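Local coordinates for protein dihydropteroate synthase (PDB 6OMZ) that probably catalyses the condensation of para-aminobenzoate with 6-hydroxymethyl-7,8-dihydropterin diphosphate to give 7,8-dihydropteroate, the immediate precursor of folate derivatives, at residues A226-F231 and G248-T253; H204-L209 and R230-L235; V22-V27 and V268-V273; P194-A199 and V222-S227. The protein carries 1 engineered substitution. One frame throughout, in Å; residues are numbered along the deposited sequence. Where two conformers were deposited one is given.

Contact 3 closes the TIM barrel by pairing its first and last strands, and contact 4 sets a loop against the strand beside that seam; their centres lie about 12 Å apart, joined by the backbone bond from Arg269 N to Val224 O (2.9 Å). The chain then runs from contact 4 into contact 1, which shares Ala226 and Ser227 with it, and on into contact 2 through Arg230 and Phe231. Contacts 1, 3 and 4 all touch the pterin monophosphate, illustrating how barrel enzymes build a site from loops at the strand ends. Contact 2 does not touch contact 3 (centres about 18 Å apart) but joins contact 4 through Asn205 OD1 and Gly197 N (2.9 Å).

Contact 1: A226-F231 and G248-T253; sequences ASRKRF and GRETAT. With PMM (pterin-6-yl-methyl-monophosphate), chain D.
Arg228, held at positive phi (63°) in the third position of a type II beta turn, meets the start of helix 250-262 with its backbone N, its carbonyl O and its side chain. This turn of the TIM barrel follows strand 223-224. Thr253 OG1 is a relay: it accepts from Arg228 N at 3.2 Å and donates to Arg249 O, which also takes the helical bond from Thr253 N on the opposite face of its carbonyl plane. Thr253 CG2 rests 3.5 Å from Ser227 CA. The extended chain of Arg249 brings NH1 to Arg228 O at 2.9 Å, from above the carbonyl plane; its NH2 is bonded to Arg244 O. The bend of Arg228 at chi3 brings NH1 to Glu250 OE2 in a 2.7 Å salt bridge that lies in the guanidinium plane but reaches the carboxylate on its anti side, 32° out of its plane. Asp247 is a second acidic partner of this arginine. Lys229, the N-cap of helix 230-235, turns from the contact, and in the conformer given its NZ donates to O4 of the pterin at 2.6 Å. One water ties Ser227 OG to Glu250 OE1, 2.6 Å from each oxygen.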
# COMPACT_ATOMS: atom_id res chain seq x y z
N ALA A 226 1.17 6.52 3.06
CA ALA A 226 1.98 7.74 3.08
C ALA A 226 3.44 7.49 3.45
O ALA A 226 4.27 8.38 3.27
CB ALA A 226 1.39 8.75 4.08
N SER A 227 3.75 6.29 3.93
CA SER A 227 5.01 6.00 4.62
C SER A 227 6.23 6.43 3.81
O SER A 227 6.47 5.92 2.72
CB SER A 227 5.06 4.50 4.91
OG SER A 227 6.28 4.14 5.57
N ARG A 228 7.00 7.36 4.37
CA ARG A 228 8.28 7.81 3.84
C ARG A 228 8.18 8.47 2.47
O ARG A 228 9.21 8.69 1.83
CB ARG A 228 9.28 6.64 3.77
CG ARG A 228 9.46 5.94 5.11
CD ARG A 228 10.23 4.62 4.97
NE ARG A 228 11.59 4.78 4.50
CZ ARG A 228 12.66 4.88 5.29
NH1 ARG A 228 12.50 4.86 6.61
NH2 ARG A 228 13.87 5.00 4.77
N LYS A 229 6.99 8.81 2.01
CA LYS A 229 6.83 9.33 0.66
C LYS A 229 7.43 10.73 0.52
O LYS A 229 7.69 11.44 1.50
CB LYS A 229 5.35 9.34 0.28
CG LYS A 229 4.74 7.94 0.18
CD LYS A 229 4.08 7.71 -1.17
CE LYS A 229 3.65 6.26 -1.34
NZ LYS A 229 2.18 6.14 -1.50
N ARG A 230 7.65 11.12 -0.74
CA ARG A 230 8.39 12.33 -1.06
C ARG A 230 7.78 13.58 -0.43
O ARG A 230 8.51 14.49 -0.03
CB ARG A 230 8.49 12.48 -2.58
CG ARG A 230 9.39 13.62 -3.06
CD ARG A 230 9.71 13.52 -4.58
NE ARG A 230 8.53 13.70 -5.43
CZ ARG A 230 8.10 14.88 -5.89
NH1 ARG A 230 8.76 16.00 -5.59
NH2 ARG A 230 7.01 14.93 -6.65
N PHE A 231 6.44 13.66 -0.36
CA PHE A 231 5.82 14.85 0.21
C PHE A 231 6.15 15.03 1.69
O PHE A 231 6.14 16.16 2.19
CB PHE A 231 4.29 14.85 -0.01
CG PHE A 231 3.47 13.98 0.94
CD1 PHE A 231 3.70 12.62 1.06
CD2 PHE A 231 2.38 14.53 1.63
CE1 PHE A 231 2.92 11.83 1.89
CE2 PHE A 231 1.58 13.75 2.46
CZ PHE A 231 1.85 12.38 2.58
N GLY A 248 14.14 10.14 8.40
CA GLY A 248 13.58 11.18 9.24
C GLY A 248 12.12 11.47 8.98
O GLY A 248 11.62 12.50 9.45
N ARG A 249 11.41 10.62 8.25
CA ARG A 249 10.00 10.83 7.95
C ARG A 249 9.09 9.94 8.78
O ARG A 249 7.88 9.92 8.53
CB ARG A 249 9.72 10.60 6.46
CG ARG A 249 10.57 11.49 5.53
CD ARG A 249 10.48 11.14 4.05
NE ARG A 249 11.60 11.78 3.32
CZ ARG A 249 11.85 11.64 2.03
NH1 ARG A 249 11.06 10.88 1.27
NH2 ARG A 249 12.88 12.27 1.48
N GLU A 250 9.62 9.20 9.75
CA GLU A 250 8.79 8.20 10.42
C GLU A 250 7.83 8.81 11.45
O GLU A 250 6.72 8.32 11.62
CB GLU A 250 9.67 7.14 11.09
CG GLU A 250 10.59 6.39 10.11
CD GLU A 250 9.84 5.47 9.15
OE1 GLU A 250 8.58 5.48 9.12
OE2 GLU A 250 10.53 4.73 8.42
N THR A 251 8.25 9.84 12.18
CA THR A 251 7.28 10.49 13.06
C THR A 251 6.09 11.01 12.26
O THR A 251 4.93 10.77 12.60
CB THR A 251 7.93 11.62 13.86
OG1 THR A 251 9.06 11.12 14.59
CG2 THR A 251 6.92 12.23 14.83
N ALA A 252 6.37 11.71 11.16
CA ALA A 252 5.29 12.21 10.31
C ALA A 252 4.40 11.08 9.81
O ALA A 252 3.16 11.22 9.79
CB ALA A 252 5.89 12.99 9.13
N THR A 253 5.00 9.96 9.41
CA THR A 253 4.22 8.82 8.92
C THR A 253 3.29 8.28 10.00
O THR A 253 2.12 7.99 9.73
CB THR A 253 5.17 7.72 8.42
OG1 THR A 253 5.91 8.20 7.29
CG2 THR A 253 4.39 6.47 8.03
N5 PMM D . 3.10 2.63 -2.29
C6 PMM D . 4.08 1.86 -2.81
C7 PMM D . 3.83 0.54 -3.14
N8 PMM D . 2.65 -0.07 -3.01
N1 PMM D . 0.46 0.10 -2.43
C2 PMM D . -0.57 0.81 -1.99
N2 PMM D . -1.79 0.26 -1.95
N3 PMM D . -0.46 2.12 -1.60
C4 PMM D . 0.71 2.85 -1.63
O4 PMM D . 0.73 4.02 -1.24
C4A PMM D . 1.88 2.11 -2.13
C8A PMM D . 1.68 0.72 -2.51
C9 PMM D . 5.38 2.54 -3.12
O10 PMM D . 6.06 2.89 -1.89
PA PMM D . 7.16 2.00 -1.08
O1P PMM D . 7.48 2.80 0.14
O2P PMM D . 6.56 0.64 -0.73
O3P PMM D . 8.37 1.80 -1.98
O HOH W 1 6.88 3.79 8.12

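Contact 2: H204-L209 and R230-L235; sequences HNWALL and RFLGTL
Around the nearest backbone pair, Asn205 and Phe231, with CA atoms 7.6 Å apart, helices 204-209 and 230-235 cross at -104°, their axes coming no closer than 11.3 Å. At that spacing large side chains must bridge the gap, and the phenyl ring of Phe231 does most of it. Its chi1 of 79° swings CG between the backbone N and the carbonyl carbon, which carries the ring out toward the other helix. Asn205 lies over one ring face: its amide plane stands almost perpendicular to the ring, with ND2 3.3 Å from Phe231 CG, and its CB makes a CH-pi contact with the ring. The amide is fixed from its other end, where OD1 accepts from Gly197 N. Leu232 CD2 lies over the opposite face. Phe231 CE2 lies over one face of the Trp206 indole, 3.6 Å from CZ2, with the two ring planes oblique at 55°. Leu235 crosses the indole at about a right angle and sets CD2 3.7 Å from Trp206 CZ2. The indole N-H is used by a water that accepts from Trp206 NE1 and donates to Phe231 O, at 2.9 Å from each. Ile256 of helix 250-262 packs on Trp206, Phe231 and Leu232, making a third wall, while helix 165-182 lies against Ala207 and Leu208 of helix 202-210.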
# COMPACT_ATOMS: atom_id res chain seq x y z
N HIS A 204 -1.46 18.07 -3.71
CA HIS A 204 -2.49 17.09 -4.03
C HIS A 204 -2.69 16.11 -2.87
O HIS A 204 -3.82 15.81 -2.48
CB HIS A 204 -2.13 16.33 -5.30
CG HIS A 204 -2.18 17.15 -6.55
ND1 HIS A 204 -1.42 16.85 -7.66
CD2 HIS A 204 -2.90 18.25 -6.87
CE1 HIS A 204 -1.66 17.74 -8.61
NE2 HIS A 204 -2.56 18.60 -8.15
N ASN A 205 -1.58 15.60 -2.33
CA ASN A 205 -1.66 14.62 -1.24
C ASN A 205 -2.42 15.17 -0.03
O ASN A 205 -3.26 14.48 0.55
CB ASN A 205 -0.25 14.19 -0.83
CG ASN A 205 0.40 13.27 -1.84
OD1 ASN A 205 -0.23 12.83 -2.81
ND2 ASN A 205 1.67 12.94 -1.61
N TRP A 206 -2.11 16.41 0.36
CA TRP A 206 -2.74 16.95 1.56
C TRP A 206 -4.22 17.22 1.33
O TRP A 206 -5.03 17.04 2.24
CB TRP A 206 -2.01 18.22 2.01
CG TRP A 206 -0.62 17.96 2.54
CD1 TRP A 206 0.56 18.45 2.05
CD2 TRP A 206 -0.26 17.12 3.66
NE1 TRP A 206 1.62 17.97 2.78
CE2 TRP A 206 1.15 17.15 3.78
CE3 TRP A 206 -1.00 16.36 4.58
CZ2 TRP A 206 1.84 16.45 4.78
CZ3 TRP A 206 -0.31 15.66 5.58
CH2 TRP A 206 1.10 15.70 5.66
N ALA A 207 -4.60 17.63 0.11
CA ALA A 207 -6.03 17.75 -0.18
C ALA A 207 -6.72 16.40 -0.11
O ALA A 207 -7.83 16.29 0.42
CB ALA A 207 -6.25 18.41 -1.56
N LEU A 208 -6.06 15.34 -0.63
CA LEU A 208 -6.67 14.01 -0.58
C LEU A 208 -6.81 13.51 0.85
O LEU A 208 -7.81 12.87 1.19
CB LEU A 208 -5.83 13.02 -1.39
CG LEU A 208 -5.95 13.26 -2.90
CD1 LEU A 208 -4.79 12.58 -3.63
CD2 LEU A 208 -7.30 12.74 -3.38
N LEU A 209 -5.81 13.80 1.69
CA LEU A 209 -5.87 13.36 3.08
C LEU A 209 -6.91 14.15 3.86
O LEU A 209 -7.67 13.57 4.64
CB LEU A 209 -4.49 13.49 3.71
CG LEU A 209 -3.52 12.40 3.25
CD1 LEU A 209 -2.14 12.73 3.80
CD2 LEU A 209 -4.00 11.02 3.75
N ARG A 230 7.65 11.12 -0.74
CA ARG A 230 8.39 12.33 -1.06
C ARG A 230 7.78 13.58 -0.43
O ARG A 230 8.51 14.49 -0.03
CB ARG A 230 8.49 12.48 -2.58
CG ARG A 230 9.39 13.62 -3.06
CD ARG A 230 9.71 13.52 -4.58
NE ARG A 230 8.53 13.70 -5.43
CZ ARG A 230 8.10 14.88 -5.89
NH1 ARG A 230 8.76 16.00 -5.59
NH2 ARG A 230 7.01 14.93 -6.65
N PHE A 231 6.44 13.66 -0.36
CA PHE A 231 5.82 14.85 0.21
C PHE A 231 6.15 15.03 1.69
O PHE A 231 6.14 16.16 2.19
CB PHE A 231 4.29 14.85 -0.01
CG PHE A 231 3.47 13.98 0.94
CD1 PHE A 231 3.70 12.62 1.06
CD2 PHE A 231 2.38 14.53 1.63
CE1 PHE A 231 2.92 11.83 1.89
CE2 PHE A 231 1.58 13.75 2.46
CZ PHE A 231 1.85 12.38 2.58
N LEU A 232 6.50 13.96 2.40
CA LEU A 232 6.97 14.13 3.77
C LEU A 232 8.39 14.68 3.79
O LEU A 232 8.74 15.47 4.68
CB LEU A 232 6.89 12.80 4.53
CG LEU A 232 5.48 12.22 4.62
CD1 LEU A 232 5.48 10.96 5.48
CD2 LEU A 232 4.52 13.26 5.18
N GLY A 233 9.22 14.29 2.83
CA GLY A 233 10.53 14.92 2.70
C GLY A 233 10.40 16.41 2.45
O GLY A 233 11.18 17.21 2.98
N THR A 234 9.38 16.80 1.68
CA THR A 234 9.12 18.20 1.37
C THR A 234 8.59 18.94 2.58
O THR A 234 9.06 20.04 2.92
CB THR A 234 8.12 18.29 0.21
OG1 THR A 234 8.67 17.65 -0.94
CG2 THR A 234 7.78 19.74 -0.12
N LEU A 235 7.59 18.36 3.25
CA LEU A 235 7.01 18.97 4.45
C LEU A 235 8.08 19.31 5.48
O LEU A 235 8.04 20.38 6.12
CB LEU A 235 5.99 18.03 5.06
CG LEU A 235 5.24 18.57 6.28
CD1 LEU A 235 4.22 19.62 5.86
CD2 LEU A 235 4.57 17.44 7.07
O HOH W 2 4.33 18.45 1.94

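Contact 3: V22-V27 and V268-V273; sequences VQVMGV and VRVHDV. With PMM (pterin-6-yl-methyl-monophosphate), chain D.
Strands 23-27 and 268-270 form a parallel pair in the heart of the barrel, Val24 beside Val268, Met25 beside Arg269 and Gly26 beside Val270. Four backbone bonds join them, beginning with Val268 N to Gln23 O at 3.0 Å; the last, from Val27 N to Val270 O, is the most bent, at 138°. On one face Val24, Val268 and Val270 form an apolar layer toward helices 250-262 and 273-287. Val24 CG1 touches Val270 CG2 at 4.0 Å, and Val273 CG2 sits against the bare CA of Gly26. The other face looks into the barrel, where Met25 SD lies 3.8 Å from Arg269 CG. From there the arginine chain, extended with chi1 -176°, carries its guanidinium between Val27 CG2 on one face (3.4 Å from CZ) and the pterin N8 on the opposite face (3.2 Å from CZ). NH1 and NH2 both donate to the same phosphate oxygen, O2P, and Asp63 and Asp102 form salt bridges with the group, probably holding it flat over the pterin. His271 NE2 gives a 2.6 Å bond to O1P, edge on. Pairing of first and last strands closes a TIM barrel, here with a phosphate site at the C-terminal end of the seam.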
# COMPACT_ATOMS: atom_id res chain seq x y z
N VAL A 22 -8.29 -0.01 12.81
CA VAL A 22 -7.53 0.12 11.57
C VAL A 22 -6.55 -1.04 11.43
O VAL A 22 -5.87 -1.44 12.40
CB VAL A 22 -6.81 1.48 11.54
CG1 VAL A 22 -5.91 1.64 12.76
CG2 VAL A 22 -6.01 1.64 10.26
N GLN A 23 -6.47 -1.60 10.23
CA GLN A 23 -5.51 -2.65 9.93
C GLN A 23 -4.15 -2.03 9.61
O GLN A 23 -4.04 -1.19 8.72
CB GLN A 23 -5.99 -3.49 8.75
CG GLN A 23 -7.38 -4.06 8.93
CD GLN A 23 -7.43 -5.09 10.04
OE1 GLN A 23 -7.93 -4.82 11.13
NE2 GLN A 23 -6.90 -6.27 9.76
N VAL A 24 -3.12 -2.46 10.33
CA VAL A 24 -1.76 -2.01 10.01
C VAL A 24 -1.13 -3.00 9.05
O VAL A 24 -0.96 -4.18 9.38
CB VAL A 24 -0.92 -1.83 11.29
CG1 VAL A 24 0.54 -1.53 10.93
CG2 VAL A 24 -1.49 -0.68 12.10
N MET A 25 -0.80 -2.53 7.85
CA MET A 25 -0.19 -3.35 6.81
C MET A 25 1.30 -3.03 6.76
O MET A 25 1.69 -1.94 6.34
CB MET A 25 -0.87 -3.08 5.47
CG MET A 25 -0.23 -3.77 4.27
SD MET A 25 -0.94 -3.19 2.72
CE MET A 25 -2.53 -4.04 2.72
N GLY A 26 2.14 -3.98 7.19
CA GLY A 26 3.59 -3.80 7.14
C GLY A 26 4.19 -4.31 5.83
O GLY A 26 3.82 -5.37 5.33
N VAL A 27 5.15 -3.55 5.31
CA VAL A 27 5.70 -3.78 3.97
C VAL A 27 6.95 -4.66 4.07
O VAL A 27 7.87 -4.35 4.83
CB VAL A 27 6.05 -2.45 3.29
CG1 VAL A 27 6.78 -2.69 1.95
CG2 VAL A 27 4.81 -1.64 3.04
N VAL A 268 -3.70 1.26 7.00
CA VAL A 268 -2.53 2.07 6.67
C VAL A 268 -1.41 1.13 6.24
O VAL A 268 -1.18 0.10 6.88
CB VAL A 268 -2.07 2.95 7.87
CG1 VAL A 268 -3.12 4.00 8.20
CG2 VAL A 268 -1.78 2.09 9.13
N ARG A 269 -0.70 1.50 5.17
CA ARG A 269 0.44 0.72 4.67
C ARG A 269 1.72 1.43 5.10
O ARG A 269 1.95 2.58 4.72
CB ARG A 269 0.36 0.58 3.14
CG ARG A 269 1.45 -0.30 2.51
CD ARG A 269 1.33 -0.31 0.97
NE ARG A 269 2.38 -1.09 0.34
CZ ARG A 269 3.59 -0.62 0.03
NH1 ARG A 269 3.91 0.64 0.31
NH2 ARG A 269 4.48 -1.40 -0.56
N VAL A 270 2.55 0.75 5.91
CA VAL A 270 3.71 1.38 6.53
C VAL A 270 4.92 0.46 6.50
O VAL A 270 4.81 -0.77 6.51
CB VAL A 270 3.44 1.82 7.99
CG1 VAL A 270 2.25 2.82 8.06
CG2 VAL A 270 3.16 0.60 8.88
N HIS A 271 6.10 1.08 6.49
CA HIS A 271 7.33 0.32 6.68
C HIS A 271 7.64 0.14 8.16
O HIS A 271 8.04 -0.95 8.60
CB HIS A 271 8.49 1.05 5.98
CG HIS A 271 8.32 1.17 4.50
ND1 HIS A 271 8.78 0.21 3.62
CD2 HIS A 271 7.72 2.12 3.75
CE1 HIS A 271 8.49 0.58 2.39
NE2 HIS A 271 7.84 1.73 2.43
N ASP A 272 7.51 1.21 8.95
CA ASP A 272 7.85 1.18 10.38
C ASP A 272 6.57 0.84 11.13
O ASP A 272 5.81 1.72 11.54
CB ASP A 272 8.43 2.52 10.83
CG ASP A 272 9.06 2.45 12.23
OD1 ASP A 272 8.69 1.56 13.03
OD2 ASP A 272 9.93 3.31 12.52
N VAL A 273 6.33 -0.45 11.30
CA VAL A 273 5.12 -0.90 11.97
C VAL A 273 5.13 -0.47 13.44
O VAL A 273 4.13 0.03 13.96
CB VAL A 273 4.97 -2.42 11.80
CG1 VAL A 273 3.92 -2.98 12.75
CG2 VAL A 273 4.59 -2.72 10.34
N5 PMM D . 3.10 2.63 -2.29
C6 PMM D . 4.08 1.86 -2.81
C7 PMM D . 3.83 0.54 -3.14
N8 PMM D . 2.65 -0.07 -3.01
N1 PMM D . 0.46 0.10 -2.43
C2 PMM D . -0.57 0.81 -1.99
N2 PMM D . -1.79 0.26 -1.95
N3 PMM D . -0.46 2.12 -1.60
C4 PMM D . 0.71 2.85 -1.63
O4 PMM D . 0.73 4.02 -1.24
C4A PMM D . 1.88 2.11 -2.13
C8A PMM D . 1.68 0.72 -2.51
C9 PMM D . 5.38 2.54 -3.12
O10 PMM D . 6.06 2.89 -1.89
PA PMM D . 7.16 2.00 -1.08
O1P PMM D . 7.48 2.80 0.14
O2P PMM D . 6.56 0.64 -0.73
O3P PMM D . 8.37 1.80 -1.98
O HOH W 3 9.10 -2.65 6.52
O HOH W 4 10.40 -2.03 4.75

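Contact 4: P194-A199 and V222-S227; sequences PGLGFA and VLVGAS. With PMM (pterin-6-yl-methyl-monophosphate), chain D.
Leu196 packs on Gly225 in a wall of the pterin pocket of the TIM barrel, where the loop after strand 190-193 lies beside strand 223-224 and the pterin fits against both. No direct hydrogen bond joins 194-199 to 222-227, and apolar contact does most of the holding. With CG beside the backbone N (chi1 -55°), Leu196 points toward the strand, and CD1 reaches both Val224 CG1, at 3.9 Å, and Ala226 CB, at 3.8 Å. Its CB packs 3.7 Å from Gly225 O. At the other end Pro194 meets the strand through CD, 3.3 Å from Leu223 O and more loosely against Val222 CG1. Leu209 of helix 202-210 packs on both Leu196 and Val224, backing this layer.

Polar bonds shape the loop. A type II beta turn runs from Gly195 to Phe198, with Phe198 N bonded to Gly195 O and Gly197 taking the positive phi of its third position. Lys200 reaches Gly195 O and Phe198 O.

Ligand contacts complete the account. Phe198 directs the edge of its ring at the pterin, CE1 standing 3.6 Å from N5, and Leu223 CD2 touches the amino nitrogen N2 of the pterin. The two segments also share a water, which accepts from Leu196 N and from Gly225 N, 3.0 Å from each, and lies 2.9 Å from pterin O4.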
# COMPACT_ATOMS: atom_id res chain seq x y z
N PRO A 194 -6.00 6.15 -2.35
CA PRO A 194 -5.81 7.35 -3.19
C PRO A 194 -4.45 7.42 -3.89
O PRO A 194 -4.25 8.32 -4.71
CB PRO A 194 -5.97 8.51 -2.20
CG PRO A 194 -5.52 7.91 -0.86
CD PRO A 194 -6.01 6.47 -0.90
N GLY A 195 -3.52 6.53 -3.58
CA GLY A 195 -2.24 6.51 -4.27
C GLY A 195 -1.42 7.77 -4.04
O GLY A 195 -1.02 8.43 -5.01
N LEU A 196 -1.17 8.12 -2.78
CA LEU A 196 -0.45 9.35 -2.47
C LEU A 196 0.91 9.36 -3.16
O LEU A 196 1.63 8.36 -3.16
CB LEU A 196 -0.28 9.50 -0.95
CG LEU A 196 -1.54 9.45 -0.10
CD1 LEU A 196 -1.18 9.49 1.39
CD2 LEU A 196 -2.46 10.61 -0.46
N GLY A 197 1.25 10.49 -3.78
CA GLY A 197 2.55 10.65 -4.41
C GLY A 197 2.68 10.07 -5.81
O GLY A 197 3.64 10.40 -6.51
N PHE A 198 1.75 9.22 -6.24
CA PHE A 198 1.83 8.60 -7.56
C PHE A 198 1.25 9.57 -8.58
O PHE A 198 0.03 9.70 -8.71
CB PHE A 198 1.08 7.27 -7.57
CG PHE A 198 1.83 6.14 -6.92
CD1 PHE A 198 1.76 5.94 -5.55
CD2 PHE A 198 2.57 5.25 -7.69
CE1 PHE A 198 2.42 4.89 -4.96
CE2 PHE A 198 3.24 4.18 -7.11
CZ PHE A 198 3.17 4.00 -5.73
N ALA A 199 2.13 10.26 -9.31
CA ALA A 199 1.75 11.32 -10.25
C ALA A 199 0.89 12.37 -9.55
O ALA A 199 -0.10 12.86 -10.09
CB ALA A 199 1.04 10.77 -11.49
N VAL A 222 -10.98 2.03 2.74
CA VAL A 222 -9.91 2.89 2.23
C VAL A 222 -8.60 2.53 2.90
O VAL A 222 -8.51 2.52 4.14
CB VAL A 222 -10.23 4.38 2.45
CG1 VAL A 222 -9.05 5.23 1.94
CG2 VAL A 222 -11.52 4.78 1.72
N LEU A 223 -7.58 2.26 2.09
CA LEU A 223 -6.20 2.08 2.55
C LEU A 223 -5.41 3.33 2.22
O LEU A 223 -5.55 3.88 1.12
CB LEU A 223 -5.56 0.86 1.87
CG LEU A 223 -4.07 0.59 2.07
CD1 LEU A 223 -3.79 0.22 3.52
CD2 LEU A 223 -3.61 -0.53 1.13
N VAL A 224 -4.57 3.78 3.15
CA VAL A 224 -3.72 4.95 2.97
C VAL A 224 -2.26 4.52 2.99
O VAL A 224 -1.83 3.83 3.92
CB VAL A 224 -3.97 6.01 4.07
CG1 VAL A 224 -2.95 7.12 3.99
CG2 VAL A 224 -5.38 6.56 3.95
N GLY A 225 -1.49 4.95 1.98
CA GLY A 225 -0.06 4.71 2.00
C GLY A 225 0.75 6.00 1.91
O GLY A 225 0.96 6.53 0.82
N ALA A 226 1.17 6.52 3.06
CA ALA A 226 1.98 7.74 3.08
C ALA A 226 3.44 7.49 3.45
O ALA A 226 4.27 8.38 3.27
CB ALA A 226 1.39 8.75 4.08
N SER A 227 3.75 6.29 3.93
CA SER A 227 5.01 6.00 4.62
C SER A 227 6.23 6.43 3.81
O SER A 227 6.47 5.92 2.72
CB SER A 227 5.06 4.50 4.91
OG SER A 227 6.28 4.14 5.57
N5 PMM D . 3.10 2.63 -2.29
C6 PMM D . 4.08 1.86 -2.81
C7 PMM D . 3.83 0.54 -3.14
N8 PMM D . 2.65 -0.07 -3.01
N1 PMM D . 0.46 0.10 -2.43
C2 PMM D . -0.57 0.81 -1.99
N2 PMM D . -1.79 0.26 -1.95
N3 PMM D . -0.46 2.12 -1.60
C4 PMM D . 0.71 2.85 -1.63
O4 PMM D . 0.73 4.02 -1.24
C4A PMM D . 1.88 2.11 -2.13
C8A PMM D . 1.68 0.72 -2.51
C9 PMM D . 5.38 2.54 -3.12
O10 PMM D . 6.06 2.89 -1.89
PA PMM D . 7.16 2.00 -1.08
O1P PMM D . 7.48 2.80 0.14
O2P PMM D . 6.56 0.64 -0.73
O3P PMM D . 8.37 1.80 -1.98
O HOH W 5 -1.51 5.84 -0.85